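Local coordinates for hypothetical protein (Nostoc punctiforme, PDB 2O62) that is of unknown function but, with its two calycin-like antiparallel beta domains, may bind a small ligand, as many calycins do, at residues Gly77-Gly82 / Gly93-Phe98; Leu105-Leu110 / Leu120-Glu125; Asn114-Gly119 / Pro224-Leu229; Gly197-Phe202 / Gln209-Leu214. All coordinates share one frame; numbering follows the deposited sequence.

Interaction 1: residues Gly77-Gly82 / Gly93-Phe98; sequences GSFSEG and GGELAF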
loop_
_atom_site.group_PDB
_atom_site.type_symbol
_atom_site.label_atom_id
_atom_site.label_comp_id
_atom_site.label_asym_id
_atom_site.label_seq_id
_atom_site.Cartn_x
_atom_site.Cartn_y
_atom_site.Cartn_z
ATOM N N GLY A 77 4.711 -7.929 10.123
ATOM C CA GLY A 77 3.387 -8.384 9.747
ATOM C C GLY A 77 2.819 -7.625 8.568
ATOM O O GLY A 77 1.815 -8.039 8.020
ATOM N N SER A 78 3.432 -6.521 8.159
ATOM C CA SER A 78 2.959 -5.820 6.978
ATOM C C SER A 78 3.063 -6.720 5.757
ATOM O O SER A 78 3.887 -7.620 5.708
ATOM C CB SER A 78 3.766 -4.529 6.724
ATOM O OG SER A 78 3.581 -3.625 7.814
ATOM N N PHE A 79 2.190 -6.519 4.786
ATOM C CA PHE A 79 2.163 -7.421 3.632
ATOM C C PHE A 79 1.560 -6.812 2.410
ATOM O O PHE A 79 0.976 -5.719 2.426
ATOM C CB PHE A 79 1.387 -8.706 3.989
ATOM C CG PHE A 79 -0.121 -8.511 4.244
ATOM C CD1 PHE A 79 -0.595 -8.231 5.532
ATOM C CD2 PHE A 79 -1.072 -8.659 3.200
ATOM C CE1 PHE A 79 -1.966 -8.113 5.772
ATOM C CE2 PHE A 79 -2.433 -8.513 3.441
ATOM C CZ PHE A 79 -2.875 -8.226 4.724
ATOM N N SER A 80 1.652 -7.550 1.324
ATOM C CA SER A 80 0.937 -7.222 0.127
ATOM C C SER A 80 0.359 -8.470 -0.470
ATOM O O SER A 80 1.033 -9.502 -0.483
ATOM C CB SER A 80 1.853 -6.596 -0.918
ATOM O OG SER A 80 1.162 -6.357 -2.132
ATOM N N GLU A 81 -0.824 -8.320 -1.055
ATOM C CA GLU A 81 -1.530 -9.394 -1.728
ATOM C C GLU A 81 -1.920 -8.946 -3.137
ATOM O O GLU A 81 -2.201 -7.797 -3.364
ATOM C CB GLU A 81 -2.796 -9.790 -0.970
ATOM C CG GLU A 81 -3.291 -11.178 -1.431
ATOM C CD GLU A 81 -4.468 -11.762 -0.629
ATOM O OE1 GLU A 81 -5.098 -11.049 0.186
ATOM O OE2 GLU A 81 -4.731 -12.973 -0.835
ATOM N N GLY A 82 -1.886 -9.865 -4.092
ATOM C CA GLY A 82 -2.322 -9.567 -5.455
ATOM C C GLY A 82 -2.023 -10.674 -6.403
ATOM O O GLY A 82 -1.702 -11.800 -6.000
ATOM N N GLY A 93 -3.928 -4.386 -10.140
ATOM C CA GLY A 93 -4.476 -4.110 -8.831
ATOM C C GLY A 93 -3.734 -4.860 -7.751
ATOM O O GLY A 93 -2.687 -5.449 -8.017
ATOM N N GLY A 94 -4.267 -4.837 -6.533
ATOM C CA GLY A 94 -3.677 -5.591 -5.443
ATOM C C GLY A 94 -3.761 -4.749 -4.173
ATOM O O GLY A 94 -4.275 -3.634 -4.182
ATOM N N GLU A 95 -3.227 -5.288 -3.082
ATOM C CA GLU A 95 -3.376 -4.698 -1.756
ATOM C C GLU A 95 -2.011 -4.417 -1.141
ATOM O O GLU A 95 -1.124 -5.277 -1.181
ATOM C CB GLU A 95 -4.114 -5.678 -0.864
ATOM C CG GLU A 95 -4.262 -5.240 0.588
ATOM C CD GLU A 95 -4.938 -6.281 1.460
ATOM O OE1 GLU A 95 -5.244 -7.383 0.966
ATOM O OE2 GLU A 95 -5.151 -6.018 2.648
ATOM N N LEU A 96 -1.865 -3.239 -0.553
ATOM C CA LEU A 96 -0.734 -2.916 0.296
ATOM C C LEU A 96 -1.257 -2.740 1.717
ATOM O O LEU A 96 -2.103 -1.909 1.970
ATOM C CB LEU A 96 -0.078 -1.626 -0.214
ATOM C CG LEU A 96 0.306 -1.779 -1.716
ATOM C CD1 LEU A 96 0.380 -0.496 -2.386
ATOM C CD2 LEU A 96 1.525 -2.510 -1.926
ATOM N N ALA A 97 -0.710 -3.493 2.643
ATOM C CA ALA A 97 -1.229 -3.567 4.009
ATOM C C ALA A 97 -0.126 -3.235 5.012
ATOM O O ALA A 97 0.813 -4.001 5.170
ATOM C CB ALA A 97 -1.777 -4.996 4.267
ATOM N N PHE A 98 -0.242 -2.076 5.660
ATOM C CA PHE A 98 0.670 -1.622 6.702
ATOM C C PHE A 98 0.181 -1.994 8.105
ATOM O O PHE A 98 -0.987 -1.806 8.432
ATOM C CB PHE A 98 0.868 -0.088 6.653
ATOM C CG PHE A 98 1.249 0.457 5.310
ATOM C CD1 PHE A 98 0.270 0.847 4.387
ATOM C CD2 PHE A 98 2.589 0.650 4.990
ATOM C CE1 PHE A 98 0.612 1.392 3.175
ATOM C CE2 PHE A 98 2.934 1.175 3.750
ATOM C CZ PHE A 98 1.963 1.526 2.860
HETATM O O HOH W 1 -5.758 -9.572 2.161
#
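Phe79 and Ala97 form the tight part of this contact: the methyl CB of Ala97 sits over the centre of the Phe79 ring, 3.4 Å from CZ, in a CH-pi contact only 11° off the ring normal. The ring lies back across strand 93-100 because chi1 (67°) sets CG between the backbone N and the carbonyl carbon. The two residues are an antiparallel hydrogen-bonded pair, as are Glu81 and Glu95, where Glu95 N gives its hydrogen to Glu81 O at 2.7 Å. On the face of Ser80 and Leu96, Ser80 OG donates to Glu95 O at 2.7 Å, from the opposite side of the carbonyl plane to Glu81 N, so one oxygen takes two hydrogens; Arg251 of the second domain also bonds Ser80 OG. The end at Glu81 and Gly82 is the more solvent-accessible one, although Glu95 itself is buried. There the carboxylates of Glu81 and Glu95 come within 3.8 Å, OE1 to OE1, and a single water donates to both oxygens, at 2.6 Å from Glu81 OE1. Glu95 OE2 has a salt bridge to Arg106 on the next strand. The bridging water and Arg106 would probably ease the repulsion between the two carboxylates.

Interaction 2: residues Leu105-Leu110 / Leu120-Glu125; sequences LRLVQL and LTLIRE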
loop_
_atom_site.group_PDB
_atom_site.type_symbol
_atom_site.label_atom_id
_atom_site.label_comp_id
_atom_site.label_asym_id
_atom_site.label_seq_id
_atom_site.Cartn_x
_atom_site.Cartn_y
_atom_site.Cartn_z
ATOM N N LEU A 105 -3.458 -0.307 8.190
ATOM C CA LEU A 105 -4.033 0.476 7.108
ATOM C C LEU A 105 -3.774 -0.306 5.867
ATOM O O LEU A 105 -2.594 -0.526 5.511
ATOM C CB LEU A 105 -3.389 1.854 6.933
ATOM C CG LEU A 105 -3.982 2.419 5.612
ATOM C CD1 LEU A 105 -5.256 3.233 5.930
ATOM C CD2 LEU A 105 -3.117 3.119 4.710
ATOM N N ARG A 106 -4.857 -0.736 5.219
ATOM C CA ARG A 106 -4.736 -1.634 4.079
ATOM C C ARG A 106 -5.413 -0.969 2.898
ATOM O O ARG A 106 -6.554 -0.517 3.013
ATOM C CB ARG A 106 -5.335 -2.980 4.351
ATOM C CG ARG A 106 -4.850 -3.527 5.611
ATOM C CD ARG A 106 -5.182 -4.992 5.819
ATOM N NE ARG A 106 -6.538 -5.249 6.277
ATOM C CZ ARG A 106 -7.405 -6.072 5.684
ATOM N NH1 ARG A 106 -7.123 -6.679 4.537
ATOM N NH2 ARG A 106 -8.569 -6.332 6.259
ATOM N N LEU A 107 -4.678 -0.841 1.807
ATOM C CA LEU A 107 -5.177 -0.147 0.643
ATOM C C LEU A 107 -5.200 -1.082 -0.558
ATOM O O LEU A 107 -4.171 -1.604 -0.960
ATOM C CB LEU A 107 -4.335 1.119 0.361
ATOM C CG LEU A 107 -4.912 2.176 -0.612
ATOM C CD1 LEU A 107 -4.475 3.558 -0.238
ATOM C CD2 LEU A 107 -4.448 1.917 -2.009
ATOM N N VAL A 108 -6.385 -1.263 -1.135
ATOM C CA VAL A 108 -6.582 -1.984 -2.363
ATOM C C VAL A 108 -6.822 -1.028 -3.553
ATOM O O VAL A 108 -7.642 -0.091 -3.478
ATOM C CB VAL A 108 -7.796 -2.925 -2.254
ATOM C CG1 VAL A 108 -7.917 -3.778 -3.464
ATOM C CG2 VAL A 108 -7.689 -3.771 -1.021
ATOM N N GLN A 109 -6.069 -1.260 -4.622
ATOM C CA GLN A 109 -6.272 -0.610 -5.904
ATOM C C GLN A 109 -6.825 -1.577 -6.914
ATOM O O GLN A 109 -6.401 -2.745 -6.968
ATOM C CB GLN A 109 -4.954 -0.040 -6.460
ATOM C CG GLN A 109 -4.262 0.993 -5.552
ATOM C CD GLN A 109 -3.171 1.786 -6.241
ATOM O OE1 GLN A 109 -3.293 2.158 -7.427
ATOM N NE2 GLN A 109 -2.124 2.105 -5.489
ATOM N N LEU A 110 -7.743 -1.082 -7.733
ATOM C CA LEU A 110 -8.489 -1.872 -8.699
ATOM C C LEU A 110 -8.481 -1.138 -10.025
ATOM O O LEU A 110 -8.869 0.033 -10.091
ATOM C CB LEU A 110 -9.921 -2.087 -8.229
ATOM C CG LEU A 110 -10.090 -2.782 -6.886
ATOM C CD1 LEU A 110 -11.533 -2.737 -6.497
ATOM C CD2 LEU A 110 -9.607 -4.247 -6.924
ATOM N N LEU A 120 -10.688 2.277 -5.357
ATOM C CA LEU A 120 -9.878 1.841 -4.228
ATOM C C LEU A 120 -10.703 1.420 -3.030
ATOM O O LEU A 120 -11.820 1.908 -2.815
ATOM C CB LEU A 120 -8.980 2.949 -3.763
ATOM C CG LEU A 120 -8.212 3.842 -4.751
ATOM C CD1 LEU A 120 -8.023 5.173 -4.125
ATOM C CD2 LEU A 120 -6.875 3.308 -5.060
ATOM N N THR A 121 -10.103 0.556 -2.231
ATOM C CA THR A 121 -10.681 0.140 -0.965
ATOM C C THR A 121 -9.650 0.516 0.113
ATOM O O THR A 121 -8.474 0.210 0.004
ATOM C CB THR A 121 -11.020 -1.357 -0.956
ATOM O OG1 THR A 121 -11.872 -1.676 -2.067
ATOM C CG2 THR A 121 -11.739 -1.746 0.370
ATOM N N LEU A 122 -10.105 1.223 1.126
ATOM C CA LEU A 122 -9.287 1.618 2.250
ATOM C C LEU A 122 -9.832 0.946 3.464
ATOM O O LEU A 122 -10.979 1.130 3.789
ATOM C CB LEU A 122 -9.298 3.121 2.413
ATOM C CG LEU A 122 -8.228 3.705 3.323
ATOM C CD1 LEU A 122 -6.855 3.579 2.660
ATOM C CD2 LEU A 122 -8.597 5.167 3.536
ATOM N N ILE A 123 -9.014 0.090 4.079
ATOM C CA ILE A 123 -9.424 -0.660 5.218
ATOM C C ILE A 123 -8.620 -0.129 6.412
ATOM O O ILE A 123 -7.404 -0.357 6.521
ATOM C CB ILE A 123 -9.186 -2.147 5.003
ATOM C CG1 ILE A 123 -9.918 -2.630 3.727
ATOM C CG2 ILE A 123 -9.620 -2.931 6.226
ATOM C CD1 ILE A 123 -9.517 -4.069 3.257
ATOM N N ARG A 124 -9.314 0.574 7.302
ATOM C CA ARG A 124 -8.701 1.198 8.484
ATOM C C ARG A 124 -9.109 0.430 9.716
ATOM O O ARG A 124 -10.260 0.475 10.094
ATOM C CB ARG A 124 -9.152 2.655 8.628
ATOM C CG ARG A 124 -8.678 3.535 7.493
ATOM C CD ARG A 124 -9.455 4.821 7.424
ATOM N NE ARG A 124 -10.741 4.634 6.783
ATOM C CZ ARG A 124 -11.647 5.600 6.599
ATOM N NH1 ARG A 124 -11.418 6.818 7.010
ATOM N NH2 ARG A 124 -12.762 5.319 5.961
ATOM N N GLU A 125 -8.138 -0.223 10.345
ATOM C CA GLU A 125 -8.388 -1.174 11.405
ATOM C C GLU A 125 -7.593 -0.830 12.641
ATOM O O GLU A 125 -6.440 -0.424 12.555
ATOM C CB GLU A 125 -8.029 -2.576 10.952
ATOM C CG GLU A 125 -9.000 -3.151 9.917
ATOM C CD GLU A 125 -8.466 -4.363 9.220
ATOM O OE1 GLU A 125 -7.242 -4.448 9.002
ATOM O OE2 GLU A 125 -9.269 -5.250 8.856
#
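Glu125 OE1 is gripped by two arginines: Arg106 NE donates to it at 2.9 Å, and Arg104 NE forms a salt bridge with the same oxygen. Arg106 takes the carboxylate side-on with a second nitrogen, NH2 donating to Glu125 OE2 at 2.9 Å in a nearly straight bond of 175°. Both oxygens lie close to the guanidinium plane, yet the nitrogens meet them from above the carboxylate plane, the two flat groups being turned 33° apart. A bend at chi3 (-80°) turns the guanidinium along the sheet to Glu125, two residues beyond its backbone partner Ile123. Ile123 CD1 packs over one guanidinium face, off its centre and 3.8 Å from NH1. The remaining nitrogen, NH1, forms a salt bridge with Glu95; with two glutamates gathered here, the carboxylates would probably offset the repulsion between the neighbouring arginines.

The strands form an antiparallel beta hairpin in the N-terminal calycin-clan domain, with Arg106-Ile123 and Val108-Thr121 as hydrogen-bonded pairs; Ile123 N reaches Arg106 O at 2.7 Å. Val108 and Thr121 lie side by side on the face of the salt bridge, their CB atoms 3.8 Å apart. The other face is mostly leucine, with Gln109 and Arg124 at its ends, and packs on Ala219 and Ala221 of strand 219-224. Leu122 CD1 touches Leu105 CD1 at 3.7 Å and Leu107 CD1 at 3.8 Å, bridging two residues of the facing strand. Leu120 CD2 lies alongside the aliphatic part of Gln109, 3.5 Å from CG, and the Gln109 amide reaches Ser223.

Interaction 3: residues Asn114-Gly119 / Pro224-Leu229; sequences NGHLNG and PLKVQL. With GOL (glycerol), chain J.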
loop_
_atom_site.group_PDB
_atom_site.type_symbol
_atom_site.label_atom_id
_atom_site.label_comp_id
_atom_site.label_asym_id
_atom_site.label_seq_id
_atom_site.Cartn_x
_atom_site.Cartn_y
_atom_site.Cartn_z
ATOM N N ASN A 114 -9.176 -1.467 -19.455
ATOM C CA ASN A 114 -8.388 -0.560 -20.277
ATOM C C ASN A 114 -7.145 -0.086 -19.540
ATOM O O ASN A 114 -6.419 0.811 -20.006
ATOM C CB ASN A 114 -9.223 0.636 -20.705
ATOM C CG ASN A 114 -10.461 0.240 -21.496
ATOM O OD1 ASN A 114 -11.576 0.660 -21.171
ATOM N ND2 ASN A 114 -10.285 -0.584 -22.512
ATOM N N GLY A 115 -6.883 -0.698 -18.397
ATOM C CA GLY A 115 -5.716 -0.376 -17.617
ATOM C C GLY A 115 -5.779 0.938 -16.867
ATOM O O GLY A 115 -4.722 1.446 -16.522
ATOM N N HIS A 116 -6.983 1.443 -16.536
ATOM C CA HIS A 116 -7.137 2.670 -15.770
ATOM C C HIS A 116 -7.648 2.380 -14.365
ATOM O O HIS A 116 -8.444 1.473 -14.170
ATOM C CB HIS A 116 -8.125 3.599 -16.457
ATOM C CG HIS A 116 -7.675 4.075 -17.791
ATOM N ND1 HIS A 116 -8.446 3.945 -18.922
ATOM C CD2 HIS A 116 -6.524 4.656 -18.186
ATOM C CE1 HIS A 116 -7.803 4.460 -19.955
ATOM N NE2 HIS A 116 -6.629 4.890 -19.536
ATOM N N LEU A 117 -7.213 3.167 -13.380
ATOM C CA LEU A 117 -7.702 3.012 -12.015
ATOM C C LEU A 117 -9.227 3.186 -11.984
ATOM O O LEU A 117 -9.773 4.151 -12.524
ATOM C CB LEU A 117 -7.011 3.981 -11.059
ATOM C CG LEU A 117 -7.374 3.889 -9.575
ATOM C CD1 LEU A 117 -6.840 2.649 -8.957
ATOM C CD2 LEU A 117 -6.782 5.070 -8.868
ATOM N N ASN A 118 -9.897 2.177 -11.424
ATOM C CA ASN A 118 -11.366 2.104 -11.345
ATOM C C ASN A 118 -11.898 2.404 -9.927
ATOM O O ASN A 118 -12.983 2.898 -9.763
ATOM C CB ASN A 118 -11.844 0.709 -11.755
ATOM C CG ASN A 118 -13.360 0.576 -11.778
ATOM O OD1 ASN A 118 -13.926 -0.128 -10.944
ATOM N ND2 ASN A 118 -14.020 1.276 -12.697
ATOM N N GLY A 119 -11.138 2.039 -8.905
ATOM C CA GLY A 119 -11.574 2.246 -7.561
ATOM C C GLY A 119 -10.493 1.833 -6.582
ATOM O O GLY A 119 -9.499 1.162 -6.934
ATOM N N PRO A 224 -0.361 3.944 -11.781
ATOM C CA PRO A 224 -0.054 4.180 -13.199
ATOM C C PRO A 224 -1.184 4.946 -13.909
ATOM O O PRO A 224 -2.337 4.689 -13.652
ATOM C CB PRO A 224 0.081 2.751 -13.764
ATOM C CG PRO A 224 0.348 1.875 -12.585
ATOM C CD PRO A 224 -0.226 2.523 -11.408
ATOM N N LEU A 225 -0.869 5.911 -14.767
ATOM C CA LEU A 225 -1.920 6.560 -15.538
ATOM C C LEU A 225 -2.611 5.565 -16.482
ATOM O O LEU A 225 -3.792 5.703 -16.776
ATOM C CB LEU A 225 -1.366 7.744 -16.339
ATOM C CG LEU A 225 -0.890 8.901 -15.440
ATOM C CD1 LEU A 225 -0.173 9.995 -16.257
ATOM C CD2 LEU A 225 -2.052 9.477 -14.610
ATOM N N LYS A 226 -1.854 4.602 -16.994
ATOM C CA LYS A 226 -2.428 3.544 -17.825
ATOM C C LYS A 226 -1.513 2.381 -17.766
ATOM O O LYS A 226 -0.319 2.529 -17.997
ATOM C CB LYS A 226 -2.585 3.936 -19.287
ATOM C CG LYS A 226 -3.380 2.855 -20.139
ATOM C CD LYS A 226 -3.762 3.318 -21.523
ATOM C CE LYS A 226 -4.913 2.484 -22.166
ATOM N NZ LYS A 226 -4.582 1.053 -22.231
ATOM N N VAL A 227 -2.064 1.226 -17.463
ATOM C CA VAL A 227 -1.320 -0.000 -17.552
ATOM C C VAL A 227 -1.085 -0.327 -19.025
ATOM O O VAL A 227 -2.033 -0.498 -19.774
ATOM C CB VAL A 227 -2.075 -1.131 -16.847
ATOM C CG1 VAL A 227 -1.349 -2.433 -17.012
ATOM C CG2 VAL A 227 -2.244 -0.798 -15.420
ATOM N N GLN A 228 0.187 -0.366 -19.441
ATOM C CA GLN A 228 0.579 -0.600 -20.842
ATOM C C GLN A 228 1.165 -2.003 -20.995
ATOM O O GLN A 228 1.825 -2.500 -20.108
ATOM C CB GLN A 228 1.639 0.424 -21.320
ATOM C CG GLN A 228 1.372 1.931 -21.015
ATOM C CD GLN A 228 0.653 2.685 -22.151
ATOM O OE1 GLN A 228 0.130 2.088 -23.103
ATOM N NE2 GLN A 228 0.620 4.017 -22.036
ATOM N N LEU A 229 0.965 -2.616 -22.140
ATOM C CA LEU A 229 1.679 -3.848 -22.463
ATOM C C LEU A 229 3.189 -3.593 -22.524
ATOM O O LEU A 229 3.651 -2.534 -22.989
ATOM C CB LEU A 229 1.222 -4.446 -23.807
ATOM C CG LEU A 229 -0.105 -5.203 -23.798
ATOM C CD1 LEU A 229 -1.255 -4.199 -23.722
ATOM C CD2 LEU A 229 -0.257 -6.079 -25.014
HETATM C C1 GOL J . -6.117 5.985 -14.027
HETATM O O1 GOL J . -5.010 5.157 -13.792
HETATM C C2 GOL J . -5.855 7.469 -13.846
HETATM O O2 GOL J . -6.864 8.011 -13.018
HETATM C C3 GOL J . -5.996 8.167 -15.196
HETATM O O3 GOL J . -5.281 7.470 -16.198
#
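Gly115 and Val227 bring the two backbones together, their CA atoms 4.4 Å apart, where the turn leading into strand 117-127 meets an irregular loop. Val227 N donates to Gly115 O at 2.8 Å in a nearly straight bond of 170°, and Lys226 CA points a CH at the same oxygen. Gly115 has positive phi, and its backbone packs close against Val227.

Val227 CG2 rests 3.5 Å from Gly115 O. Lys226 runs out along the turn, its chain extended until chi4 (-57°) bends NZ back to donate to Asn114 O at 2.9 Å, from above the carbonyl plane. On the way its CD passes 3.8 Å from His116 NE2, the two side chains crossing at a slant. Asn114 O also lies over one face of the imidazole, above the centre of the ring. Asp112 OD1 accepts from the backbone N of both Asn114 and His116, fixing the turn.

A glycerol, probably from the crystallisation liquor, lies beside these residues. Leu117 N donates to its O1 at 3.0 Å in a straight bond, Leu117 CB packs nearby, and Gln211 bonds another of its hydroxyls. Beyond Leu117, Asn118 and Gly119 both face Leu110 in a classic beta bulge. The whole is a surface junction between two calycin-like domains, in which the hairpin turn between strands 103-111 and 117-127 of one meets the loop after strand 219-224 of the other.

Interaction 4: residues Gly197-Phe202 / Gln209-Leu214; sequences GSIVLF and QVQVLL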
loop_
_atom_site.group_PDB
_atom_site.type_symbol
_atom_site.label_atom_id
_atom_site.label_comp_id
_atom_site.label_asym_id
_atom_site.label_seq_id
_atom_site.Cartn_x
_atom_site.Cartn_y
_atom_site.Cartn_z
ATOM N N GLY A 197 -6.792 19.374 -6.642
ATOM C CA GLY A 197 -7.518 18.905 -5.466
ATOM C C GLY A 197 -6.744 17.860 -4.690
ATOM O O GLY A 197 -5.667 18.126 -4.170
ATOM N N SER A 198 -7.320 16.666 -4.628
ATOM C CA SER A 198 -6.730 15.529 -3.930
ATOM C C SER A 198 -5.834 14.684 -4.840
ATOM O O SER A 198 -5.312 13.652 -4.410
ATOM C CB SER A 198 -7.851 14.662 -3.335
ATOM O OG SER A 198 -8.681 14.116 -4.346
ATOM N N ILE A 199 -5.662 15.118 -6.103
ATOM C CA ILE A 199 -4.841 14.390 -7.074
ATOM C C ILE A 199 -3.633 15.196 -7.515
ATOM O O ILE A 199 -3.761 16.343 -7.919
ATOM C CB ILE A 199 -5.625 13.995 -8.337
ATOM C CG1 ILE A 199 -6.569 12.838 -8.020
ATOM C CG2 ILE A 199 -4.668 13.529 -9.443
ATOM C CD1 ILE A 199 -7.710 12.716 -9.009
ATOM N N VAL A 200 -2.488 14.541 -7.481
ATOM C CA VAL A 200 -1.237 15.070 -7.977
ATOM C C VAL A 200 -0.910 14.262 -9.221
ATOM O O VAL A 200 -0.810 13.031 -9.159
ATOM C CB VAL A 200 -0.120 14.949 -6.934
ATOM C CG1 VAL A 200 1.203 15.446 -7.478
ATOM C CG2 VAL A 200 -0.542 15.701 -5.630
ATOM N N LEU A 201 -0.686 14.963 -10.315
ATOM C CA LEU A 201 -0.524 14.336 -11.626
ATOM C C LEU A 201 0.902 14.496 -12.134
ATOM O O LEU A 201 1.348 15.606 -12.361
ATOM C CB LEU A 201 -1.488 14.968 -12.608
ATOM C CG LEU A 201 -1.369 14.457 -14.023
ATOM C CD1 LEU A 201 -1.681 12.977 -14.079
ATOM C CD2 LEU A 201 -2.255 15.253 -14.986
ATOM N N PHE A 202 1.581 13.369 -12.318
ATOM C CA PHE A 202 2.886 13.300 -13.016
ATOM C C PHE A 202 2.700 12.694 -14.404
ATOM O O PHE A 202 2.458 11.503 -14.531
ATOM C CB PHE A 202 3.879 12.436 -12.242
ATOM C CG PHE A 202 4.273 12.969 -10.858
ATOM C CD1 PHE A 202 3.514 12.653 -9.717
ATOM C CD2 PHE A 202 5.461 13.650 -10.682
ATOM C CE1 PHE A 202 3.922 13.096 -8.429
ATOM C CE2 PHE A 202 5.881 14.063 -9.399
ATOM C CZ PHE A 202 5.086 13.793 -8.278
ATOM N N GLN A 209 4.873 8.223 -14.689
ATOM C CA GLN A 209 3.563 8.424 -15.339
ATOM C C GLN A 209 2.479 7.960 -14.381
ATOM O O GLN A 209 2.046 6.823 -14.463
ATOM C CB GLN A 209 3.511 7.606 -16.622
ATOM C CG GLN A 209 4.405 8.176 -17.720
ATOM C CD GLN A 209 3.875 9.442 -18.276
ATOM O OE1 GLN A 209 2.745 9.478 -18.778
ATOM N NE2 GLN A 209 4.686 10.501 -18.242
ATOM N N VAL A 210 2.102 8.819 -13.428
ATOM C CA VAL A 210 1.302 8.358 -12.282
ATOM C C VAL A 210 0.398 9.429 -11.786
ATOM O O VAL A 210 0.609 10.618 -12.063
ATOM C CB VAL A 210 2.135 7.824 -11.085
ATOM C CG1 VAL A 210 2.999 6.667 -11.461
ATOM C CG2 VAL A 210 2.954 8.917 -10.440
ATOM N N GLN A 211 -0.673 9.018 -11.115
ATOM C CA GLN A 211 -1.482 9.957 -10.346
ATOM C C GLN A 211 -1.286 9.597 -8.907
ATOM O O GLN A 211 -1.243 8.428 -8.572
ATOM C CB GLN A 211 -2.981 9.921 -10.704
ATOM C CG GLN A 211 -3.761 8.627 -10.363
ATOM C CD GLN A 211 -5.284 8.915 -10.192
ATOM O OE1 GLN A 211 -5.893 9.469 -11.101
ATOM N NE2 GLN A 211 -5.867 8.605 -8.991
ATOM N N VAL A 212 -1.206 10.595 -8.032
ATOM C CA VAL A 212 -1.161 10.286 -6.583
ATOM C C VAL A 212 -2.433 10.814 -5.984
ATOM O O VAL A 212 -2.784 11.944 -6.238
ATOM C CB VAL A 212 0.032 10.947 -5.893
ATOM C CG1 VAL A 212 0.084 10.526 -4.438
ATOM C CG2 VAL A 212 1.310 10.599 -6.598
ATOM N N LEU A 213 -3.137 9.981 -5.235
ATOM C CA LEU A 213 -4.377 10.399 -4.632
ATOM C C LEU A 213 -4.204 10.459 -3.126
ATOM O O LEU A 213 -3.703 9.507 -2.497
ATOM C CB LEU A 213 -5.487 9.436 -5.016
ATOM C CG LEU A 213 -6.833 9.617 -4.337
ATOM C CD1 LEU A 213 -7.504 10.899 -4.795
ATOM C CD2 LEU A 213 -7.746 8.441 -4.604
ATOM N N LEU A 214 -4.597 11.585 -2.549
ATOM C CA LEU A 214 -4.442 11.795 -1.117
ATOM C C LEU A 214 -5.749 11.384 -0.443
ATOM O O LEU A 214 -6.827 11.774 -0.902
ATOM C CB LEU A 214 -4.180 13.262 -0.850
ATOM C CG LEU A 214 -3.033 13.862 -1.694
ATOM C CD1 LEU A 214 -2.927 15.340 -1.381
ATOM C CD2 LEU A 214 -1.760 13.129 -1.471
#
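Phe202 and Val210 make the closest ring contact, side by side and pointing the same way, with Phe202 CD1 3.8 Å from Val210 CG2. Val212 comes at the ring edge from two residues further along, in the next pair on the same face, its CG2 4.1 Å from Phe202 CE1. The phenyl group thus reaches both valines of the opposite strand, since chi1 (-64°) sets CG beside its own backbone N and lays the ring along the sheet. Val200 continues this apolar face, CB to CB with Val212 at 4.1 Å. The other face carries Ile199, Leu201, Gln211 and Leu213, and here Leu213 CD1 meets Ile199 CG1 at 3.9 Å.

The backbone ladder sets this spacing. Val200-Val212 and Phe202-Val210 are hydrogen-bonded antiparallel pairs, Val212 N lying 2.7 Å from Val200 O, and Leu214 N donates to Ser198 O at 2.9 Å to extend the pairing past the end of strand 199-202. Between these rungs, CA-H groups of Ile199, Gln209, Gln211 and Leu213 point at carbonyl oxygens across the gap.

Further out, Lys208 makes a cation-pi contact with Phe202. Gln211 is held at both ends of its amide, NE2 donating to Pro25 O of the first domain and OE1 bonding the glycerol. The hairpin lies in the C-terminal barrel of antiparallel strands, strand 187-196 flanking strand 199-202 and strand 219-224 flanking strand 210-214; Leu213 also touches Leu120 of strand 117-127, which belongs to the sheet of the other domain.

How the interactions relate
Interactions 1 and 2 are buried and hold consecutive strands of one sheet, joined by backbone bonds between strands 93-100 and 103-111 and by the Glu95-Arg106 salt bridge, so charges on that face run through both. Interaction 4 is a more apolar, partly buried hairpin in the barrel of the other domain. Interaction 3, about 17 Å from the centre of the chain to its own centre, is the surface contact and pairs segments of different domains, mostly by backbone and lysine bonds. It shares strand 117-127 with interaction 2, while Leu225 packs against the hairpin of interaction 4. Leu120 of interaction 2 meets Leu213 of interaction 4, giving the domain seam an apolar side as well.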